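Local coordinates for peroxinectin A (Dictyostelium discoideum, PDB 6ERC), which uses hydrogen peroxide to oxidise phenolic donors, as well as iodide and thiocyanate, at a covalently modified haem, at residues F35-P41 against R118-T122; G214-P218 against S330-A336; K264-E269 against T487-A491. One frame throughout, in Å; residues are numbered along the deposited sequence.

All three contacts lie within one animal haem peroxidase fold. Interaction 1 comes first along the chain and closes before the others begin, tying the loop that precedes helix 48-56 to strand 113-124 of the four-stranded antiparallel sheet. Interactions 2 and 3 alternate, in the order 214-218, 264-269, 330-336, 487-491, so the chain passes back and forth between them. Interaction 2 leads into helix 218-241 beside the haem, and interaction 3 joins helix 247-275 to helix 490-497. Their centres lie about 25 Å apart, whereas those of interactions 1 and 3 are about 38 Å apart, on opposite sides of the chain's centre. Two are structural joints outside the annotated sites; interaction 2 is part of the haem pocket.

Interaction 1: residues F35-P41 against R118-T122; sequences FNKNGFP and RTRAT. With BMA (beta-D-mannopyranose), chain H.
R118 pushes its guanidinium group into the curled loop 35-41 and donates to backbone carbonyls there. R118 NH2 donates to F35 O at 2.8 Å and R118 NH1 to N36 O at 2.6 Å; both donors lie above the carbonyl planes. NH1 also faces G39 O, modelled too close for its distance to be trusted. A bend at chi3 (68°) swings the group into the loop, where an arginine suits because several N-H groups fan out from one flat head. The loop holds a type I beta turn from N36 to G39, and N36 O takes G39 N and R118 NH1 from opposite faces of its plane. A CB on G39 would clash with N36 ND2 as placed here, consistent with a glycine. Through strand 113-124, R118 fixes this turn to the antiparallel sheet, and its NE salt-bridges D389.

P41 CG lies 3.6 Å above one guanidinium face, K37 CA covers the other, and the F35 ring stands 81° to the guanidinium plane. K37 CD meets A121 CB at 3.7 Å.

Further along, T122 OG1 carries an O-linked mannose, whose O3 accepts a nearly straight bond (169°) from R120 NH2, 2.5 Å away.

Interaction 2: residues G214-P218 against S330-A336; sequences GNENP and SYFNPHA. With HEM (protoporphyrin IX containing Fe), chain F.
E216 and F332 bring their backbones together, with CA atoms 4.9 Å apart, and F332 N donates to E216 O at 3.1 Å (163°). Two weaker CA-H...O contacts support this hydrogen bond: F332 CA lies 3.2 Å from N215 O, and Y331 CA points its hydrogen at E216 O.

The F332 ring lies over the backbone of 214-218. E216 CA sits 3.9 Å from the ring centroid and only 12° off its normal, a CH-pi contact that a flat aromatic face suits well. F332 CD1 also touches N215 CB. S330 CB packs against P218 CD at 3.7 Å. N217 holds the N-cap position of helix 218-241, its OD1 taking the backbone N of L220, and P218 fits the first turn, where no N-H is needed. The other end of the N217 amide, ND2, reaches back to E216 OE1 at 2.7 Å, in the plane of its own amide.

E216 CG stands anti to the backbone N (chi1 -160°), and a bend at chi2 carries the carboxylate to the haem, where OE2 is bonded to the methyl carbon CMB at 1.5 Å. This is the ester link known from mammalian peroxidases of this family. Y331 CE1 approaches the same CMB at 3.9 Å. The second oxygen, OE1, stays an acceptor for N217, which probably fixes the rotation of the ester. The bond ties the haem covalently to the wall of the active site, near R213 and H81, the predicted catalytic residues; the ester should carry no negative charge.

Interaction 3: residues K264-E269 against T487-A491; sequences KITYDE and TTTFA
Between segments 264-269 and 487-491 the closest backbone approach is I265 to F490, with CA atoms 6.2 Å apart, while K264 and T487 face each other at 7.8 Å between CA atoms. Segment 264-269 is helical and widens into a pi-type turn at 266-269. Segment 487-491 arrives as an irregular stretch, and T489 stands at the N-cap position before helix 490-497. The C257-C485 disulfide also links helix 247-275 to the chain just before 487-491.

The apolar part of the contact is made by branched and aromatic side chains. I265 CD1 rests against F490 CB at 3.6 Å and comes up to the ring obliquely. With chi1 at -170°, the F490 ring is swung away from segment 264-269, toward W75 and M71 of helix 70-80. Nearer the surface, the methyl of T487 lies against the aliphatic chain of K264, CG2 to CD 3.4 Å; the extended lysine can offer its carbons here while its amine reaches farther out.

E269 supplies the polar part. Its extended chain, long enough to cross between the helices, brings E269 OE1 to F490 N at 2.9 Å (163°), met on the syn side and 16° out of the carboxylate plane. OE2 receives a bond from a water that in turn accepts from A491 N. Replacing E269 by an alanine would probably leave F490 N without this acceptor and the water less firmly held.

The carboxylate meets two N-H groups in the first turn of helix 490-497, one directly and one through water, and its negative charge is likely to be stabilised by the positive end of the helix dipole.

Interaction 1: residues F35-P41 against R118-T122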
loop_
_atom_site.group_PDB
_atom_site.type_symbol
_atom_site.label_atom_id
_atom_site.label_comp_id
_atom_site.label_asym_id
_atom_site.label_seq_id
_atom_site.Cartn_x
_atom_site.Cartn_y
_atom_site.Cartn_z
ATOM N N PHE A 35 -11.111 18.893 -10.913
ATOM C CA PHE A 35 -11.468 18.457 -9.571
ATOM C C PHE A 35 -11.665 19.615 -8.601
ATOM O O PHE A 35 -12.014 19.376 -7.441
ATOM C CB PHE A 35 -10.408 17.486 -9.019
ATOM C CG PHE A 35 -8.988 17.956 -9.195
ATOM C CD1 PHE A 35 -8.413 18.829 -8.287
ATOM C CD2 PHE A 35 -8.223 17.507 -10.258
ATOM C CE1 PHE A 35 -7.110 19.255 -8.445
ATOM C CE2 PHE A 35 -6.918 17.931 -10.420
ATOM C CZ PHE A 35 -6.361 18.805 -9.512
ATOM N N ASN A 36 -11.459 20.855 -9.041
ATOM C CA ASN A 36 -11.787 22.042 -8.252
ATOM C C ASN A 36 -11.159 21.963 -6.856
ATOM O O ASN A 36 -11.835 21.844 -5.835
ATOM C CB ASN A 36 -13.308 22.206 -8.170
ATOM C CG ASN A 36 -13.722 23.596 -7.746
ATOM O OD1 ASN A 36 -13.745 24.519 -8.555
ATOM N ND2 ASN A 36 -14.059 23.751 -6.476
ATOM N N LYS A 37 -9.826 22.049 -6.853
ATOM C CA LYS A 37 -9.041 21.814 -5.643
ATOM C C LYS A 37 -9.592 22.585 -4.447
ATOM O O LYS A 37 -9.897 22.003 -3.401
ATOM C CB LYS A 37 -7.579 22.198 -5.891
ATOM C CG LYS A 37 -6.651 21.880 -4.723
ATOM C CD LYS A 37 -5.341 22.654 -4.809
ATOM C CE LYS A 37 -5.508 24.123 -4.429
ATOM N NZ LYS A 37 -5.940 24.300 -3.011
ATOM N N ASN A 38 -9.708 23.908 -4.581
ATOM C CA ASN A 38 -10.061 24.744 -3.439
ATOM C C ASN A 38 -11.486 24.512 -2.949
ATOM O O ASN A 38 -11.802 24.889 -1.815
ATOM C CB ASN A 38 -9.870 26.217 -3.800
ATOM C CG ASN A 38 -8.420 26.567 -4.051
ATOM O OD1 ASN A 38 -7.521 26.034 -3.399
ATOM N ND2 ASN A 38 -8.184 27.463 -5.004
ATOM N N GLY A 39 -12.350 23.914 -3.766
ATOM C CA GLY A 39 -13.695 23.585 -3.335
ATOM C C GLY A 39 -13.965 22.098 -3.397
ATOM O O GLY A 39 -13.052 21.292 -3.198
ATOM N N PHE A 40 -15.229 21.714 -3.660
ATOM C CA PHE A 40 -15.548 20.317 -3.911
ATOM C C PHE A 40 -15.462 20.027 -5.407
ATOM O O PHE A 40 -15.679 20.921 -6.229
ATOM C CB PHE A 40 -16.956 19.984 -3.419
ATOM C CG PHE A 40 -17.199 20.289 -1.961
ATOM C CD1 PHE A 40 -16.148 20.450 -1.074
ATOM C CD2 PHE A 40 -18.494 20.401 -1.481
ATOM C CE1 PHE A 40 -16.388 20.724 0.265
ATOM C CE2 PHE A 40 -18.739 20.675 -0.148
ATOM C CZ PHE A 40 -17.686 20.836 0.725
ATOM N N PRO A 41 -15.147 18.799 -5.812
ATOM C CA PRO A 41 -15.221 18.466 -7.241
ATOM C C PRO A 41 -16.663 18.431 -7.721
ATOM O O PRO A 41 -17.569 18.021 -6.991
ATOM C CB PRO A 41 -14.572 17.080 -7.325
ATOM C CG PRO A 41 -13.823 16.913 -6.056
ATOM C CD PRO A 41 -14.559 17.704 -5.028
ATOM N N ARG A 118 -8.973 16.595 1.701
ATOM C CA ARG A 118 -8.442 16.415 0.360
ATOM C C ARG A 118 -6.921 16.333 0.390
ATOM O O ARG A 118 -6.257 16.902 1.260
ATOM C CB ARG A 118 -8.899 17.555 -0.551
ATOM C CG ARG A 118 -10.413 17.626 -0.720
ATOM C CD ARG A 118 -10.822 18.595 -1.820
ATOM N NE ARG A 118 -10.433 18.122 -3.146
ATOM C CZ ARG A 118 -10.788 18.705 -4.287
ATOM N NH1 ARG A 118 -11.549 19.789 -4.276
ATOM N NH2 ARG A 118 -10.383 18.202 -5.443
ATOM N N THR A 119 -6.374 15.605 -0.579
ATOM C CA THR A 119 -4.939 15.373 -0.636
ATOM C C THR A 119 -4.180 16.667 -0.889
ATOM O O THR A 119 -4.631 17.536 -1.637
ATOM C CB THR A 119 -4.617 14.362 -1.732
ATOM O OG1 THR A 119 -5.408 13.186 -1.526
ATOM C CG2 THR A 119 -3.138 13.990 -1.704
ATOM N N ARG A 120 -3.015 16.784 -0.256
ATOM C CA ARG A 120 -2.146 17.922 -0.503
ATOM C C ARG A 120 -1.865 18.052 -1.987
ATOM O O ARG A 120 -1.550 17.077 -2.678
ATOM C CB ARG A 120 -0.833 17.768 0.265
ATOM C CG ARG A 120 0.173 18.906 0.080
ATOM C CD ARG A 120 1.491 18.563 0.741
ATOM N NE ARG A 120 2.588 19.424 0.305
ATOM C CZ ARG A 120 3.841 19.309 0.738
ATOM N NH1 ARG A 120 4.162 18.372 1.625
ATOM N NH2 ARG A 120 4.778 20.132 0.287
ATOM N N ALA A 121 -1.984 19.282 -2.466
ATOM C CA ALA A 121 -1.758 19.591 -3.866
ATOM C C ALA A 121 -0.921 20.856 -3.968
ATOM O O ALA A 121 -0.796 21.631 -3.014
ATOM C CB ALA A 121 -3.080 19.757 -4.644
ATOM N N THR A 122 -0.339 21.042 -5.146
ATOM C CA THR A 122 0.513 22.180 -5.432
ATOM C C THR A 122 0.262 22.624 -6.865
ATOM O O THR A 122 -0.109 21.823 -7.729
ATOM C CB THR A 122 2.005 21.833 -5.228
ATOM O OG1 THR A 122 2.757 23.040 -5.081
ATOM C CG2 THR A 122 2.560 21.025 -6.432
HETATM C C1 BMA H . 2.988 23.767 -3.706
HETATM C C2 BMA H . 3.025 23.764 -2.142
HETATM C C3 BMA H . 4.383 23.194 -1.664
HETATM C C4 BMA H . 5.548 23.672 -2.580
HETATM C C5 BMA H . 5.081 24.904 -3.374
HETATM C C6 BMA H . 6.174 25.556 -4.204
HETATM O O2 BMA H . 2.015 22.922 -1.602
HETATM O O3 BMA H . 4.350 21.782 -1.596
HETATM O O4 BMA H . 6.673 24.032 -1.795
HETATM O O5 BMA H . 4.057 24.481 -4.285
HETATM O O6 BMA H . 6.123 26.987 -4.038
#

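Interaction 2: residues G214-P218 against S330-A336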
loop_
_atom_site.group_PDB
_atom_site.type_symbol
_atom_site.label_atom_id
_atom_site.label_comp_id
_atom_site.label_asym_id
_atom_site.label_seq_id
_atom_site.Cartn_x
_atom_site.Cartn_y
_atom_site.Cartn_z
ATOM N N GLY A 214 2.523 2.252 10.096
ATOM C CA GLY A 214 2.985 0.886 10.264
ATOM C C GLY A 214 2.136 0.088 11.233
ATOM O O GLY A 214 2.061 -1.139 11.130
ATOM N N ASN A 215 1.487 0.764 12.179
ATOM C CA ASN A 215 0.624 0.092 13.140
ATOM C C ASN A 215 -0.758 -0.225 12.584
ATOM O O ASN A 215 -1.585 -0.766 13.327
ATOM C CB ASN A 215 0.467 0.949 14.398
ATOM C CG ASN A 215 1.775 1.149 15.137
ATOM O OD1 ASN A 215 2.109 0.392 16.050
ATOM N ND2 ASN A 215 2.520 2.176 14.748
ATOM N N GLU A 216 -1.026 0.091 11.311
ATOM C CA GLU A 216 -2.371 -0.071 10.760
ATOM C C GLU A 216 -2.955 -1.433 11.120
ATOM O O GLU A 216 -4.095 -1.524 11.589
ATOM C CB GLU A 216 -2.346 0.124 9.241
ATOM C CG GLU A 216 -3.712 0.452 8.616
ATOM C CD GLU A 216 -4.528 -0.778 8.232
ATOM O OE1 GLU A 216 -4.108 -1.908 8.553
ATOM O OE2 GLU A 216 -5.595 -0.609 7.599
ATOM N N ASN A 217 -2.192 -2.501 10.916
ATOM C CA ASN A 217 -2.646 -3.825 11.315
ATOM C C ASN A 217 -1.446 -4.649 11.753
ATOM O O ASN A 217 -0.307 -4.350 11.372
ATOM C CB ASN A 217 -3.401 -4.535 10.184
ATOM C CG ASN A 217 -2.510 -4.886 9.016
ATOM O OD1 ASN A 217 -1.875 -5.940 9.005
ATOM N ND2 ASN A 217 -2.467 -4.012 8.018
ATOM N N PRO A 218 -1.666 -5.699 12.552
ATOM C CA PRO A 218 -0.524 -6.476 13.063
ATOM C C PRO A 218 0.239 -7.206 11.975
ATOM O O PRO A 218 1.477 -7.208 11.989
ATOM C CB PRO A 218 -1.176 -7.456 14.052
ATOM C CG PRO A 218 -2.562 -6.911 14.305
ATOM C CD PRO A 218 -2.952 -6.209 13.054
ATOM N N SER A 330 -8.382 -5.158 15.091
ATOM C CA SER A 330 -6.931 -5.136 14.955
ATOM C C SER A 330 -6.392 -3.801 14.457
ATOM O O SER A 330 -5.175 -3.667 14.296
ATOM C CB SER A 330 -6.477 -6.249 14.005
ATOM O OG SER A 330 -6.820 -5.945 12.664
ATOM N N TYR A 331 -7.254 -2.816 14.207
ATOM C CA TYR A 331 -6.801 -1.518 13.713
ATOM C C TYR A 331 -5.985 -0.818 14.793
ATOM O O TYR A 331 -6.515 -0.462 15.852
ATOM C CB TYR A 331 -7.992 -0.659 13.298
ATOM C CG TYR A 331 -8.773 -1.191 12.116
ATOM C CD1 TYR A 331 -8.137 -1.854 11.070
ATOM C CD2 TYR A 331 -10.153 -1.024 12.046
ATOM C CE1 TYR A 331 -8.855 -2.337 9.989
ATOM C CE2 TYR A 331 -10.880 -1.502 10.971
ATOM C CZ TYR A 331 -10.226 -2.157 9.945
ATOM O OH TYR A 331 -10.948 -2.636 8.873
ATOM N N PHE A 332 -4.696 -0.618 14.525
ATOM C CA PHE A 332 -3.799 0.078 15.448
ATOM C C PHE A 332 -3.873 -0.534 16.845
ATOM O O PHE A 332 -4.105 0.151 17.843
ATOM C CB PHE A 332 -4.117 1.574 15.480
ATOM C CG PHE A 332 -3.949 2.249 14.150
ATOM C CD1 PHE A 332 -2.774 2.911 13.838
ATOM C CD2 PHE A 332 -4.960 2.209 13.206
ATOM C CE1 PHE A 332 -2.615 3.528 12.612
ATOM C CE2 PHE A 332 -4.804 2.822 11.978
ATOM C CZ PHE A 332 -3.630 3.482 11.682
ATOM N N ASN A 333 -3.665 -1.847 16.906
ATOM C CA ASN A 333 -3.737 -2.601 18.157
ATOM C C ASN A 333 -2.412 -3.310 18.398
ATOM O O ASN A 333 -2.149 -4.361 17.786
ATOM C CB ASN A 333 -4.881 -3.611 18.115
ATOM C CG ASN A 333 -4.971 -4.439 19.380
ATOM O OD1 ASN A 333 -4.416 -4.072 20.416
ATOM N ND2 ASN A 333 -5.673 -5.565 19.302
ATOM N N PRO A 334 -1.543 -2.785 19.269
ATOM C CA PRO A 334 -0.283 -3.488 19.556
ATOM C C PRO A 334 -0.468 -4.804 20.294
ATOM O O PRO A 334 0.403 -5.677 20.186
ATOM C CB PRO A 334 0.499 -2.479 20.413
ATOM C CG PRO A 334 -0.151 -1.155 20.156
ATOM C CD PRO A 334 -1.591 -1.459 19.909
ATOM N N HIS A 335 -1.564 -4.978 21.039
ATOM C CA HIS A 335 -1.759 -6.213 21.793
ATOM C C HIS A 335 -1.736 -7.446 20.903
ATOM O O HIS A 335 -1.521 -8.555 21.406
ATOM C CB HIS A 335 -3.080 -6.160 22.560
ATOM C CG HIS A 335 -3.024 -5.305 23.785
ATOM N ND1 HIS A 335 -3.263 -5.799 25.050
ATOM C CD2 HIS A 335 -2.742 -3.990 23.943
ATOM C CE1 HIS A 335 -3.139 -4.825 25.933
ATOM N NE2 HIS A 335 -2.822 -3.716 25.287
ATOM N N ALA A 336 -1.951 -7.282 19.596
ATOM C CA ALA A 336 -1.916 -8.420 18.687
ATOM C C ALA A 336 -0.553 -9.098 18.658
ATOM O O ALA A 336 -0.465 -10.260 18.247
ATOM C CB ALA A 336 -2.304 -7.972 17.280
HETATM C CHA HEM F . -4.599 3.627 1.086
HETATM C CHB HEM F . -6.219 1.092 4.871
HETATM C CHC HEM F . -4.746 -3.017 2.724
HETATM C CHD HEM F . -3.350 -0.484 -1.162
HETATM C C1A HEM F . -5.219 3.288 2.263
HETATM C C2A HEM F . -5.939 4.190 3.127
HETATM C C3A HEM F . -6.393 3.497 4.175
HETATM C C4A HEM F . -5.966 2.127 4.007
HETATM C CMA HEM F . -7.217 4.038 5.365
HETATM C CAA HEM F . -6.141 5.687 2.843
HETATM C CBA HEM F . -7.624 5.885 2.562
HETATM C CGA HEM F . -7.829 7.133 1.744
HETATM O O1A HEM F . -7.341 7.187 0.585
HETATM O O2A HEM F . -8.494 8.074 2.246
HETATM C C1B HEM F . -5.939 -0.229 4.620
HETATM C C2B HEM F . -6.205 -1.316 5.528
HETATM C C3B HEM F . -5.796 -2.455 4.944
HETATM C C4B HEM F . -5.260 -2.119 3.640
HETATM C CMB HEM F . -6.844 -1.102 6.915
HETATM C CAB HEM F . -5.851 -3.908 5.470
HETATM C CBB HEM F . -6.418 -4.245 6.634
HETATM C C1C HEM F . -4.246 -2.701 1.479
HETATM C C2C HEM F . -3.718 -3.634 0.498
HETATM C C3C HEM F . -3.328 -2.923 -0.582
HETATM C C4C HEM F . -3.604 -1.531 -0.303
HETATM C CMC HEM F . -3.673 -5.154 0.763
HETATM C CAC HEM F . -2.697 -3.333 -1.939
HETATM C CBC HEM F . -2.381 -4.575 -2.312
HETATM C C1D HEM F . -3.526 0.848 -0.873
HETATM C C2D HEM F . -3.117 1.955 -1.706
HETATM C C3D HEM F . -3.475 3.083 -1.083
HETATM C C4D HEM F . -4.102 2.734 0.167
HETATM C CMD HEM F . -2.425 1.818 -3.077
HETATM C CAD HEM F . -3.244 4.531 -1.550
HETATM C CBD HEM F . -1.791 4.841 -1.204
HETATM C CGD HEM F . -1.618 6.290 -0.818
HETATM O O1D HEM F . -1.843 6.619 0.374
HETATM O O2D HEM F . -1.251 7.122 -1.686
HETATM N NA HEM F . -5.252 2.034 2.831
HETATM N NB HEM F . -5.363 -0.750 3.478
HETATM N NC HEM F . -4.158 -1.429 0.955
HETATM N ND HEM F . -4.121 1.360 0.261
HETATM FE FE HEM F . -4.683 0.322 1.871
#

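Interaction 3: residues K264-E269 against T487-A491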
loop_
_atom_site.group_PDB
_atom_site.type_symbol
_atom_site.label_atom_id
_atom_site.label_comp_id
_atom_site.label_asym_id
_atom_site.label_seq_id
_atom_site.Cartn_x
_atom_site.Cartn_y
_atom_site.Cartn_z
ATOM N N LYS A 264 13.672 -7.779 -4.303
ATOM C CA LYS A 264 13.675 -9.087 -4.956
ATOM C C LYS A 264 12.360 -9.824 -4.735
ATOM O O LYS A 264 11.820 -10.435 -5.664
ATOM C CB LYS A 264 14.845 -9.930 -4.451
ATOM C CG LYS A 264 15.114 -11.169 -5.301
ATOM C CD LYS A 264 16.149 -12.078 -4.659
ATOM C CE LYS A 264 16.474 -13.275 -5.540
ATOM N NZ LYS A 264 17.405 -14.220 -4.852
ATOM N N ILE A 265 11.838 -9.792 -3.508
ATOM C CA ILE A 265 10.557 -10.437 -3.231
ATOM C C ILE A 265 9.457 -9.817 -4.083
ATOM O O ILE A 265 8.547 -10.510 -4.553
ATOM C CB ILE A 265 10.230 -10.351 -1.727
ATOM C CG1 ILE A 265 11.162 -11.270 -0.934
ATOM C CG2 ILE A 265 8.767 -10.720 -1.464
ATOM C CD1 ILE A 265 11.113 -11.059 0.557
ATOM N N THR A 266 9.523 -8.504 -4.299
ATOM C CA THR A 266 8.495 -7.833 -5.084
ATOM C C THR A 266 8.501 -8.321 -6.529
ATOM O O THR A 266 7.454 -8.687 -7.074
ATOM C CB THR A 266 8.700 -6.318 -5.022
ATOM O OG1 THR A 266 8.602 -5.879 -3.660
ATOM C CG2 THR A 266 7.654 -5.591 -5.861
ATOM N N TYR A 267 9.672 -8.342 -7.165
ATOM C CA TYR A 267 9.754 -8.595 -8.598
ATOM C C TYR A 267 9.984 -10.058 -8.955
ATOM O O TYR A 267 9.827 -10.418 -10.127
ATOM C CB TYR A 267 10.868 -7.750 -9.217
ATOM C CG TYR A 267 10.496 -6.294 -9.376
ATOM C CD1 TYR A 267 10.293 -5.483 -8.267
ATOM C CD2 TYR A 267 10.351 -5.728 -10.635
ATOM C CE1 TYR A 267 9.952 -4.154 -8.409
ATOM C CE2 TYR A 267 10.014 -4.398 -10.784
ATOM C CZ TYR A 267 9.817 -3.617 -9.668
ATOM O OH TYR A 267 9.483 -2.290 -9.809
ATOM N N ASP A 268 10.359 -10.902 -7.996
ATOM C CA ASP A 268 10.494 -12.331 -8.253
ATOM C C ASP A 268 9.318 -13.143 -7.733
ATOM O O ASP A 268 9.034 -14.215 -8.277
ATOM C CB ASP A 268 11.786 -12.874 -7.628
ATOM C CG ASP A 268 13.026 -12.505 -8.425
ATOM O OD1 ASP A 268 12.897 -11.805 -9.452
ATOM O OD2 ASP A 268 14.133 -12.927 -8.025
ATOM N N GLU A 269 8.624 -12.657 -6.705
ATOM C CA GLU A 269 7.507 -13.377 -6.109
ATOM C C GLU A 269 6.189 -12.628 -6.229
ATOM O O GLU A 269 5.215 -13.183 -6.749
ATOM C CB GLU A 269 7.805 -13.675 -4.631
ATOM C CG GLU A 269 8.901 -14.700 -4.420
ATOM C CD GLU A 269 9.158 -14.987 -2.952
ATOM O OE1 GLU A 269 9.843 -14.175 -2.294
ATOM O OE2 GLU A 269 8.668 -16.022 -2.453
ATOM N N THR A 487 20.324 -12.510 0.286
ATOM C CA THR A 487 18.986 -12.301 -0.246
ATOM C C THR A 487 18.410 -13.618 -0.750
ATOM O O THR A 487 18.982 -14.257 -1.639
ATOM C CB THR A 487 19.027 -11.266 -1.367
ATOM O OG1 THR A 487 19.646 -10.069 -0.881
ATOM C CG2 THR A 487 17.627 -10.943 -1.841
ATOM N N THR A 488 17.271 -14.017 -0.186
ATOM C CA THR A 488 16.618 -15.265 -0.559
ATOM C C THR A 488 15.129 -15.031 -0.787
ATOM O O THR A 488 14.690 -13.882 -0.916
ATOM C CB THR A 488 16.841 -16.319 0.528
ATOM O OG1 THR A 488 16.271 -17.568 0.122
ATOM C CG2 THR A 488 16.220 -15.877 1.849
ATOM N N THR A 489 14.345 -16.105 -0.842
ATOM C CA THR A 489 12.904 -15.977 -0.989
ATOM C C THR A 489 12.265 -15.554 0.330
ATOM O O THR A 489 12.833 -15.718 1.412
ATOM C CB THR A 489 12.278 -17.290 -1.462
ATOM O OG1 THR A 489 12.545 -18.328 -0.509
ATOM C CG2 THR A 489 12.826 -17.690 -2.822
ATOM N N PHE A 490 11.056 -15.002 0.222
ATOM C CA PHE A 490 10.342 -14.532 1.405
ATOM C C PHE A 490 10.174 -15.652 2.426
ATOM O O PHE A 490 10.335 -15.433 3.633
ATOM C CB PHE A 490 8.983 -13.967 0.982
ATOM C CG PHE A 490 8.238 -13.242 2.074
ATOM C CD1 PHE A 490 8.888 -12.742 3.191
ATOM C CD2 PHE A 490 6.869 -13.059 1.974
ATOM C CE1 PHE A 490 8.186 -12.077 4.180
ATOM C CE2 PHE A 490 6.168 -12.398 2.960
ATOM C CZ PHE A 490 6.828 -11.907 4.063
ATOM N N ALA A 491 9.863 -16.863 1.961
ATOM C CA ALA A 491 9.649 -17.977 2.878
ATOM C C ALA A 491 10.886 -18.246 3.723
ATOM O O ALA A 491 10.776 -18.561 4.914
ATOM C CB ALA A 491 9.258 -19.232 2.099
HETATM O O HOH W 1 8.519 -17.216 -0.250
#